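Local coordinates for protein 'Carboxyl esterase 2 (Tuber melanosporum Mel28, PDB 5MIF) that probably hydrolyses carboxylic esters, as expected of an alpha/beta-hydrolase-fold carboxylesterase related to archaeal enzymes, at residues Phe55-Ile60 / Ile244-Ser249; Leu201-Ile204 / Pro209-Lys212; Thr221-Glu226 / Ser249-Asp254; Thr279-Ala284 / Glu294-Arg299. One frame throughout, in Å; residues are numbered along the deposited sequence.

Contact 1: residues Phe55-Ile60 / Ile244-Ser249; sequences FPLPEI and IRFAAS
The backbone O of Phe246, the residue whose ring meets Phe55 and Leu57 here, is gripped by Ser249 OG at 2.8 Å, with the hydroxyl tilted 25° from the carbonyl plane. Ser249 N adds a weak bond to the same oxygen while its main bond goes to Arg245 O, so the serine folds back on its own helix. CG of Phe246 lies anti to its backbone N (chi1 -178°), carrying the ring out to the loop. There CE2 of Phe246 comes to 3.7 Å from CE2 of Phe55, and CZ of Phe246 sits 4.0 Å above the plane of the Phe55 ring, displaced toward its rim. The two rings form an oblique aromatic pair, with planes at 58° and centroids 5.2 Å apart. Residues 55-60 belong to the N-terminal loop between helix 37-47 and strand 75-82, and helix 241-251 to the excursion between strands 213-217 and 279-284; in hydrolases of this family such elements usually build the cap over the alpha/beta core. Leu57 supports the same ring from one residue beyond Pro56, which follows Phe55 through a cis peptide bond. Leu57 CD2 lies 4.3 Å from Phe246 CZ. An alanine in place of Phe246 would probably open a gap beside Phe55 and Leu57 and set the Phe55 ring freer to turn, although both residues also touch Leu250 of the helix. Phe246 also packs on Phe53.

Contact 2: residues Leu201-Ile204 / Pro209-Lys212; sequences LLSI and PLPK
Ser203 and Leu210 both carry the first atom of their side-chain branch anti to their own carbonyl carbon (chi1 -55° for OG, -76° for CG), and this swings the leucine's isobutyl end back toward the helix it follows. Residues 209-212 lie in the loop joining helix 191-206 to strand 213-217, the second half of the beta-alpha-beta crossover that starts from strand 184-189 in the alpha/beta hydrolase sheet. The backbones come to 6.2 Å between Ser203 CA and Leu210 CA. Both methyls of Leu210 touch the helix. Leu210 CD2 rests 3.8 Å from Ser203 CB and also lies near Ile204 CG1, while Leu210 CD1 is 4.0 Å from Ile204 CG1. The side chains of Ile204 and Leu210 run obliquely past each other, joining the last turns of the helix to the loop by apolar contact. Beyond this pair, Ile204 packs on Phe276 and Ser203 on Tyr164 of helix 158-173. The polar end of Ser203 is directed chiefly along its own helix, where OG gives a hydrogen bond to Val199 O. No direct bond crosses to the loop, since Ser203 OG and Pro209 O stand 4.0 Å apart. Instead a water bridges the two, donating one hydrogen to Ser203 OG at 2.8 Å and the other to Pro209 O at 2.7 Å.

Contact 3: residues Thr221-Glu226 / Ser249-Asp254; sequences TDLACE and SLFTPD
Leu223 meets Phe251 at the rim of its ring, the two side chains crossing at about a right angle. One methyl does all the touching: CD2 of Leu223 lies at the ring edge, in its plane, 3.6 Å from Phe251 CD2 and 3.8 Å from Phe251 CE2. Leu223 CD2 also stands 3.9 Å from Thr252 OG1 and 4.1 Å from Thr252 CG2, so it is tucked between the end of a helix and the first residue beyond it. The torsion of Phe251 explains the reach: with CG anti to the backbone N (chi1 177°), the ring stretches away from its helix toward the loop. Thr252 OG1 is engaged in another direction, hydrogen-bonded to Ala248 O. Residues 221-226 open the long excursion between strands 213-217 and 279-284, and helix 241-251 lies within it; in this family of alpha/beta hydrolases that insertion commonly contributes to the cap beside the active site. Phe251 fits the setting, for its ring stacks with Trp120, the last residue of an HGGGW sequence that in relatives shapes the oxyanion hole. The loop is shaped by Asp222, whose OD1 accepts from Ala224 N at 3.0 Å, as an Asx turn, and from Cys225 N at 3.2 Å. Both N-H groups arrive from the same face of the carboxylate, Ala224 N on the anti side and Cys225 N from well above the plane. Its other oxygen, OD2, is held in a salt bridge with Arg267.

Contact 4: residues Thr279-Ala284 / Glu294-Arg299; sequences TLIVVA and EDFGRR
Strand 279-284 and helix 294-299 run nearly antiparallel, their N-to-C directions at 156° and their axes 9.1 Å apart at closest approach, with Ile281 CA facing Gly297 CA. Ile281 pushes its CD1 methyl onto the helix backbone, 3.6 Å from Gly297 CA and 3.7 Å from Gly297 N. The glycine permits this approach, because a CB there would point at the same methyl. Phe296 CD2 also lies 4.1 Å from Ile281 CD1, an oblique approach to the ring. These elements start a beta-alpha-beta unit of the alpha/beta hydrolase fold, strand 279-284, helix 290-302 and strand 307-312, its helix packed on the sheet and the contact buried. Two residues further along the strand, Val283 lies across Glu294, the side chains at about a right angle. Val283 CG2 touches the acid end, 3.6 Å from Glu294 OE2, and the aliphatic part, 3.9 Å from Glu294 CG. An extended chain beyond CG brings that carboxylate against the valine, where OE2 forms a salt bridge with Arg311 of strand 307-312, so the buried charge has its mate. Arg298 NH2 forms a salt bridge with Glu285 of the second subunit, while NH1 pairs with Asp295 OD1 in a salt bridge whose hydrogen bond is weak.

How the contacts relate
From the N terminus, contact 1 opens first, at residues 55-60, and closes only at helix 241-251, pinning the N-terminal loop to it. Contact 2 falls wholly within that span, a short closure between helix 191-206 and the approach to strand 213-217. Contact 3 opens at 221-226, before contact 1 has closed, and ends after it, so the two cross; it ties the loop after strand 213-217 to the end of helix 241-251. They share Ser249, and Arg245 forms a salt bridge with Glu226 between them. Contact 4 follows in series, tying strand 279-284 to helix 290-302. It touches contact 3 where Thr221 packs on Phe296. Contacts 1 and 2 lie on opposite sides of the chain's centre.

Contact 1: residues Phe55-Ile60 / Ile244-Ser249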
# COMPACT_ATOMS: atom_id res chain seq x y z
N PHE A 55 4.89 29.36 -20.35
CA PHE A 55 4.49 30.77 -20.37
C PHE A 55 3.55 31.06 -21.56
O PHE A 55 3.68 30.44 -22.62
CB PHE A 55 5.73 31.67 -20.45
CG PHE A 55 6.62 31.58 -19.25
CD1 PHE A 55 6.23 32.11 -18.03
CD2 PHE A 55 7.87 30.98 -19.35
CE1 PHE A 55 7.06 32.03 -16.92
CE2 PHE A 55 8.71 30.90 -18.25
CZ PHE A 55 8.30 31.43 -17.03
N PRO A 56 2.60 31.99 -21.37
CA PRO A 56 2.35 32.71 -20.11
C PRO A 56 1.55 31.87 -19.12
O PRO A 56 0.69 31.09 -19.53
CB PRO A 56 1.55 33.94 -20.56
CG PRO A 56 0.83 33.47 -21.78
CD PRO A 56 1.75 32.48 -22.46
N LEU A 57 1.83 32.03 -17.82
CA LEU A 57 1.07 31.33 -16.79
C LEU A 57 -0.28 32.01 -16.60
O LEU A 57 -0.37 33.24 -16.66
CB LEU A 57 1.86 31.32 -15.48
CG LEU A 57 3.17 30.53 -15.57
CD1 LEU A 57 4.02 30.76 -14.33
CD2 LEU A 57 2.86 29.06 -15.73
N PRO A 58 -1.34 31.22 -16.34
CA PRO A 58 -2.66 31.76 -15.99
C PRO A 58 -2.60 32.59 -14.71
O PRO A 58 -1.69 32.38 -13.91
CB PRO A 58 -3.50 30.50 -15.77
CG PRO A 58 -2.76 29.40 -16.47
CD PRO A 58 -1.31 29.75 -16.34
N GLU A 59 -3.52 33.51 -14.51
CA GLU A 59 -3.47 34.25 -13.26
C GLU A 59 -4.38 33.57 -12.25
O GLU A 59 -4.29 33.81 -11.05
CB GLU A 59 -3.83 35.73 -13.45
CG GLU A 59 -3.66 36.58 -12.17
CD GLU A 59 -2.23 36.60 -11.59
OE1 GLU A 59 -1.26 36.16 -12.26
OE2 GLU A 59 -2.08 37.03 -10.42
N ILE A 60 -5.22 32.65 -12.72
CA ILE A 60 -5.89 31.77 -11.79
C ILE A 60 -5.06 30.50 -11.69
O ILE A 60 -4.86 29.80 -12.68
CB ILE A 60 -7.33 31.48 -12.22
CG1 ILE A 60 -8.15 32.77 -12.15
CG2 ILE A 60 -7.94 30.37 -11.37
CD1 ILE A 60 -8.01 33.51 -10.85
N ILE A 244 9.03 18.98 -15.28
CA ILE A 244 9.89 18.98 -14.10
C ILE A 244 10.94 20.09 -14.16
O ILE A 244 11.16 20.81 -13.18
CB ILE A 244 10.61 17.62 -13.94
CG1 ILE A 244 9.59 16.52 -13.59
CG2 ILE A 244 11.68 17.69 -12.86
CD1 ILE A 244 10.22 15.15 -13.39
N ARG A 245 11.58 20.23 -15.32
CA ARG A 245 12.63 21.23 -15.49
C ARG A 245 12.05 22.62 -15.40
O ARG A 245 12.63 23.50 -14.77
CB ARG A 245 13.31 21.05 -16.84
CG ARG A 245 14.04 19.75 -16.97
CD ARG A 245 14.46 19.52 -18.40
NE ARG A 245 14.97 18.17 -18.58
CZ ARG A 245 16.17 17.77 -18.16
NH1 ARG A 245 16.97 18.62 -17.52
NH2 ARG A 245 16.56 16.52 -18.36
N PHE A 246 10.88 22.81 -16.02
CA PHE A 246 10.17 24.07 -15.96
C PHE A 246 9.83 24.47 -14.52
O PHE A 246 10.10 25.60 -14.10
CB PHE A 246 8.90 24.00 -16.82
CG PHE A 246 8.12 25.28 -16.86
CD1 PHE A 246 7.19 25.58 -15.88
CD2 PHE A 246 8.34 26.21 -17.87
CE1 PHE A 246 6.47 26.77 -15.92
CE2 PHE A 246 7.64 27.40 -17.90
CZ PHE A 246 6.70 27.68 -16.93
N ALA A 247 9.23 23.55 -13.78
CA ALA A 247 8.84 23.83 -12.40
C ALA A 247 10.07 24.16 -11.56
O ALA A 247 10.05 25.09 -10.75
CB ALA A 247 8.08 22.65 -11.79
N ALA A 248 11.14 23.39 -11.77
CA ALA A 248 12.38 23.58 -11.03
C ALA A 248 13.05 24.91 -11.37
O ALA A 248 13.75 25.50 -10.53
CB ALA A 248 13.34 22.44 -11.30
N SER A 249 12.87 25.37 -12.61
CA SER A 249 13.47 26.63 -13.05
C SER A 249 12.74 27.84 -12.48
O SER A 249 13.34 28.90 -12.33
CB SER A 249 13.52 26.70 -14.59
OG SER A 249 12.25 27.00 -15.13

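Contact 2: residues Leu201-Ile204 / Pro209-Lys212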
# COMPACT_ATOMS: atom_id res chain seq x y z
N LEU A 201 13.00 18.94 7.96
CA LEU A 201 14.43 19.19 8.07
C LEU A 201 14.72 20.52 8.79
O LEU A 201 15.60 20.59 9.64
CB LEU A 201 15.08 19.18 6.68
CG LEU A 201 16.58 19.49 6.60
CD1 LEU A 201 17.37 18.48 7.39
CD2 LEU A 201 17.03 19.50 5.14
N LEU A 202 13.95 21.56 8.47
CA LEU A 202 14.10 22.85 9.12
C LEU A 202 13.76 22.73 10.61
O LEU A 202 14.36 23.40 11.45
CB LEU A 202 13.22 23.92 8.42
CG LEU A 202 13.62 24.39 7.01
CD1 LEU A 202 12.53 25.25 6.35
CD2 LEU A 202 14.95 25.16 7.03
N SER A 203 12.77 21.91 10.95
CA SER A 203 12.44 21.70 12.36
C SER A 203 13.62 21.06 13.11
O SER A 203 13.90 21.40 14.26
CB SER A 203 11.20 20.83 12.50
OG SER A 203 10.12 21.39 11.78
N ILE A 204 14.29 20.13 12.44
CA ILE A 204 15.45 19.46 13.02
C ILE A 204 16.59 20.47 13.23
O ILE A 204 17.13 20.58 14.32
CB ILE A 204 15.90 18.28 12.14
CG1 ILE A 204 14.89 17.13 12.29
CG2 ILE A 204 17.29 17.82 12.53
CD1 ILE A 204 14.89 16.14 11.15
N PRO A 209 9.35 21.47 17.27
CA PRO A 209 8.64 20.18 17.23
C PRO A 209 8.36 19.61 15.83
O PRO A 209 7.91 20.31 14.91
CB PRO A 209 7.33 20.49 17.96
CG PRO A 209 7.69 21.57 18.91
CD PRO A 209 8.70 22.42 18.19
N LEU A 210 8.66 18.32 15.71
CA LEU A 210 8.37 17.49 14.54
C LEU A 210 6.99 16.88 14.65
O LEU A 210 6.48 16.73 15.75
CB LEU A 210 9.41 16.37 14.40
CG LEU A 210 10.79 16.72 13.87
CD1 LEU A 210 11.72 15.55 14.13
CD2 LEU A 210 10.72 17.06 12.37
N PRO A 211 6.39 16.51 13.52
CA PRO A 211 5.10 15.82 13.61
C PRO A 211 5.28 14.39 14.11
O PRO A 211 6.39 13.87 14.03
CB PRO A 211 4.59 15.84 12.17
CG PRO A 211 5.87 15.76 11.35
CD PRO A 211 6.85 16.62 12.12
N LYS A 212 4.21 13.75 14.60
CA LYS A 212 4.29 12.36 15.03
C LYS A 212 4.43 11.43 13.83
O LYS A 212 4.98 10.33 13.93
CB LYS A 212 3.05 11.97 15.84
CG LYS A 212 3.22 12.05 17.34
CD LYS A 212 1.97 11.56 18.05
CE LYS A 212 1.93 11.98 19.51
NZ LYS A 212 0.66 11.51 20.13
O HOH W 1 8.65 22.67 13.72

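Contact 3: residues Thr221-Glu226 / Ser249-Asp254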
# COMPACT_ATOMS: atom_id res chain seq x y z
N THR A 221 12.37 15.01 -4.00
CA THR A 221 13.32 15.03 -2.89
C THR A 221 14.67 15.56 -3.33
O THR A 221 15.48 15.98 -2.50
CB THR A 221 13.50 13.63 -2.30
OG1 THR A 221 13.95 12.75 -3.33
CG2 THR A 221 12.20 13.10 -1.75
N ASP A 222 14.90 15.55 -4.64
CA ASP A 222 16.19 15.97 -5.19
C ASP A 222 15.95 16.79 -6.45
O ASP A 222 15.56 16.25 -7.49
CB ASP A 222 17.07 14.75 -5.49
CG ASP A 222 18.52 15.12 -5.77
OD1 ASP A 222 18.80 16.29 -6.10
OD2 ASP A 222 19.39 14.24 -5.64
N LEU A 223 16.16 18.10 -6.36
CA LEU A 223 15.90 18.99 -7.48
C LEU A 223 17.13 19.17 -8.37
O LEU A 223 17.04 19.73 -9.47
CB LEU A 223 15.41 20.35 -6.99
CG LEU A 223 13.92 20.51 -6.69
CD1 LEU A 223 13.42 19.50 -5.66
CD2 LEU A 223 13.60 21.92 -6.25
N ALA A 224 18.27 18.70 -7.89
CA ALA A 224 19.54 18.94 -8.57
C ALA A 224 19.87 17.84 -9.56
O ALA A 224 20.28 18.10 -10.68
CB ALA A 224 20.66 19.08 -7.56
N CYS A 225 19.69 16.60 -9.13
CA CYS A 225 20.11 15.47 -9.92
C CYS A 225 18.93 14.78 -10.59
O CYS A 225 17.80 14.83 -10.11
CB CYS A 225 20.90 14.47 -9.07
SG CYS A 225 22.57 15.08 -8.67
N GLU A 226 19.22 14.18 -11.73
CA GLU A 226 18.27 13.33 -12.41
C GLU A 226 18.55 11.88 -12.04
O GLU A 226 19.70 11.50 -11.81
CB GLU A 226 18.36 13.56 -13.90
CG GLU A 226 18.17 15.01 -14.23
CD GLU A 226 17.78 15.24 -15.66
OE1 GLU A 226 18.21 14.44 -16.52
OE2 GLU A 226 17.05 16.22 -15.91
N SER A 249 12.87 25.37 -12.61
CA SER A 249 13.47 26.63 -13.05
C SER A 249 12.74 27.84 -12.48
O SER A 249 13.34 28.90 -12.33
CB SER A 249 13.52 26.70 -14.59
OG SER A 249 12.25 27.00 -15.13
N LEU A 250 11.45 27.69 -12.17
CA LEU A 250 10.72 28.79 -11.54
C LEU A 250 10.91 28.82 -10.03
O LEU A 250 10.97 29.89 -9.42
CB LEU A 250 9.22 28.71 -11.85
CG LEU A 250 8.81 28.88 -13.31
CD1 LEU A 250 7.32 29.12 -13.40
CD2 LEU A 250 9.60 30.00 -13.94
N PHE A 251 11.01 27.64 -9.42
CA PHE A 251 11.11 27.51 -7.97
C PHE A 251 12.56 27.72 -7.51
O PHE A 251 12.82 28.43 -6.55
CB PHE A 251 10.58 26.13 -7.53
CG PHE A 251 10.71 25.85 -6.06
CD1 PHE A 251 10.03 26.63 -5.13
CD2 PHE A 251 11.47 24.78 -5.61
CE1 PHE A 251 10.12 26.36 -3.77
CE2 PHE A 251 11.57 24.50 -4.26
CZ PHE A 251 10.89 25.29 -3.33
N THR A 252 13.50 27.12 -8.24
CA THR A 252 14.92 27.29 -7.97
C THR A 252 15.64 27.75 -9.26
O THR A 252 16.33 26.95 -9.89
CB THR A 252 15.58 25.99 -7.46
OG1 THR A 252 15.17 24.89 -8.27
CG2 THR A 252 15.19 25.71 -6.01
N PRO A 253 15.45 29.02 -9.65
CA PRO A 253 16.07 29.57 -10.87
C PRO A 253 17.60 29.48 -10.84
O PRO A 253 18.22 29.35 -11.89
CB PRO A 253 15.59 31.03 -10.89
CG PRO A 253 15.11 31.31 -9.50
CD PRO A 253 14.58 30.01 -8.99
N ASP A 254 18.20 29.57 -9.65
CA ASP A 254 19.64 29.38 -9.51
C ASP A 254 19.92 27.89 -9.25
O ASP A 254 19.61 27.39 -8.17
CB ASP A 254 20.19 30.25 -8.37
CG ASP A 254 21.70 30.12 -8.19
OD1 ASP A 254 22.35 29.35 -8.93
OD2 ASP A 254 22.25 30.77 -7.28

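Contact 4: residues Thr279-Ala284 / Glu294-Arg299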
# COMPACT_ATOMS: atom_id res chain seq x y z
N THR A 279 7.84 7.93 8.80
CA THR A 279 7.38 8.38 7.51
C THR A 279 6.84 7.26 6.64
O THR A 279 7.43 6.17 6.55
CB THR A 279 8.55 9.08 6.79
OG1 THR A 279 8.90 10.26 7.51
CG2 THR A 279 8.19 9.40 5.36
N LEU A 280 5.70 7.51 6.00
CA LEU A 280 5.17 6.62 4.97
C LEU A 280 5.34 7.28 3.60
O LEU A 280 4.87 8.40 3.37
CB LEU A 280 3.70 6.30 5.24
CG LEU A 280 2.92 5.68 4.07
CD1 LEU A 280 3.42 4.27 3.74
CD2 LEU A 280 1.45 5.64 4.39
N ILE A 281 6.01 6.58 2.68
CA ILE A 281 6.17 7.08 1.32
C ILE A 281 5.42 6.22 0.32
O ILE A 281 5.56 5.00 0.29
CB ILE A 281 7.66 7.14 0.93
CG1 ILE A 281 8.39 8.08 1.90
CG2 ILE A 281 7.81 7.60 -0.53
CD1 ILE A 281 9.90 8.07 1.74
N VAL A 282 4.60 6.87 -0.49
CA VAL A 282 3.83 6.18 -1.52
C VAL A 282 4.26 6.74 -2.88
O VAL A 282 4.30 7.96 -3.05
CB VAL A 282 2.31 6.37 -1.30
CG1 VAL A 282 1.53 5.71 -2.39
CG2 VAL A 282 1.92 5.81 0.07
N VAL A 283 4.59 5.88 -3.83
CA VAL A 283 5.01 6.35 -5.16
C VAL A 283 4.18 5.70 -6.26
O VAL A 283 3.62 4.62 -6.08
CB VAL A 283 6.52 6.08 -5.44
CG1 VAL A 283 7.40 6.89 -4.48
CG2 VAL A 283 6.82 4.57 -5.36
N ALA A 284 4.07 6.39 -7.40
CA ALA A 284 3.42 5.81 -8.57
C ALA A 284 4.45 5.04 -9.38
O ALA A 284 5.61 5.43 -9.44
CB ALA A 284 2.77 6.90 -9.42
N GLU A 294 11.66 6.56 -3.54
CA GLU A 294 12.14 5.25 -3.10
C GLU A 294 13.54 5.35 -2.51
O GLU A 294 13.81 4.79 -1.45
CB GLU A 294 12.10 4.25 -4.28
CG GLU A 294 10.67 3.95 -4.76
CD GLU A 294 10.57 2.82 -5.80
OE1 GLU A 294 11.56 2.48 -6.47
OE2 GLU A 294 9.46 2.26 -5.94
N ASP A 295 14.43 6.09 -3.18
CA ASP A 295 15.78 6.30 -2.66
C ASP A 295 15.75 7.04 -1.33
O ASP A 295 16.50 6.70 -0.41
CB ASP A 295 16.64 7.07 -3.67
CG ASP A 295 17.03 6.23 -4.87
OD1 ASP A 295 16.94 4.98 -4.78
OD2 ASP A 295 17.43 6.81 -5.90
N PHE A 296 14.88 8.04 -1.21
CA PHE A 296 14.77 8.79 0.03
C PHE A 296 14.31 7.85 1.16
O PHE A 296 14.84 7.89 2.27
CB PHE A 296 13.80 9.97 -0.13
CG PHE A 296 13.78 10.92 1.04
CD1 PHE A 296 14.93 11.57 1.46
CD2 PHE A 296 12.59 11.19 1.70
CE1 PHE A 296 14.91 12.45 2.54
CE2 PHE A 296 12.55 12.08 2.77
CZ PHE A 296 13.71 12.71 3.20
N GLY A 297 13.31 7.01 0.88
CA GLY A 297 12.83 6.06 1.86
C GLY A 297 13.89 5.06 2.30
O GLY A 297 14.06 4.83 3.50
N ARG A 298 14.63 4.50 1.34
CA ARG A 298 15.71 3.54 1.67
C ARG A 298 16.74 4.21 2.56
O ARG A 298 17.27 3.60 3.49
CB ARG A 298 16.38 3.02 0.40
CG ARG A 298 15.49 2.17 -0.46
CD ARG A 298 16.25 1.66 -1.66
NE ARG A 298 15.49 0.67 -2.42
CZ ARG A 298 15.10 0.83 -3.67
NH1 ARG A 298 15.38 1.96 -4.32
NH2 ARG A 298 14.41 -0.13 -4.29
N ARG A 299 17.01 5.48 2.27
CA ARG A 299 17.94 6.25 3.07
C ARG A 299 17.42 6.43 4.52
O ARG A 299 18.17 6.25 5.47
CB ARG A 299 18.20 7.58 2.38
CG ARG A 299 19.18 8.43 3.08
CD ARG A 299 20.13 9.12 2.14
NE ARG A 299 21.10 9.78 2.99
CZ ARG A 299 21.30 11.09 3.04
NH1 ARG A 299 20.64 11.90 2.22
NH2 ARG A 299 22.20 11.57 3.89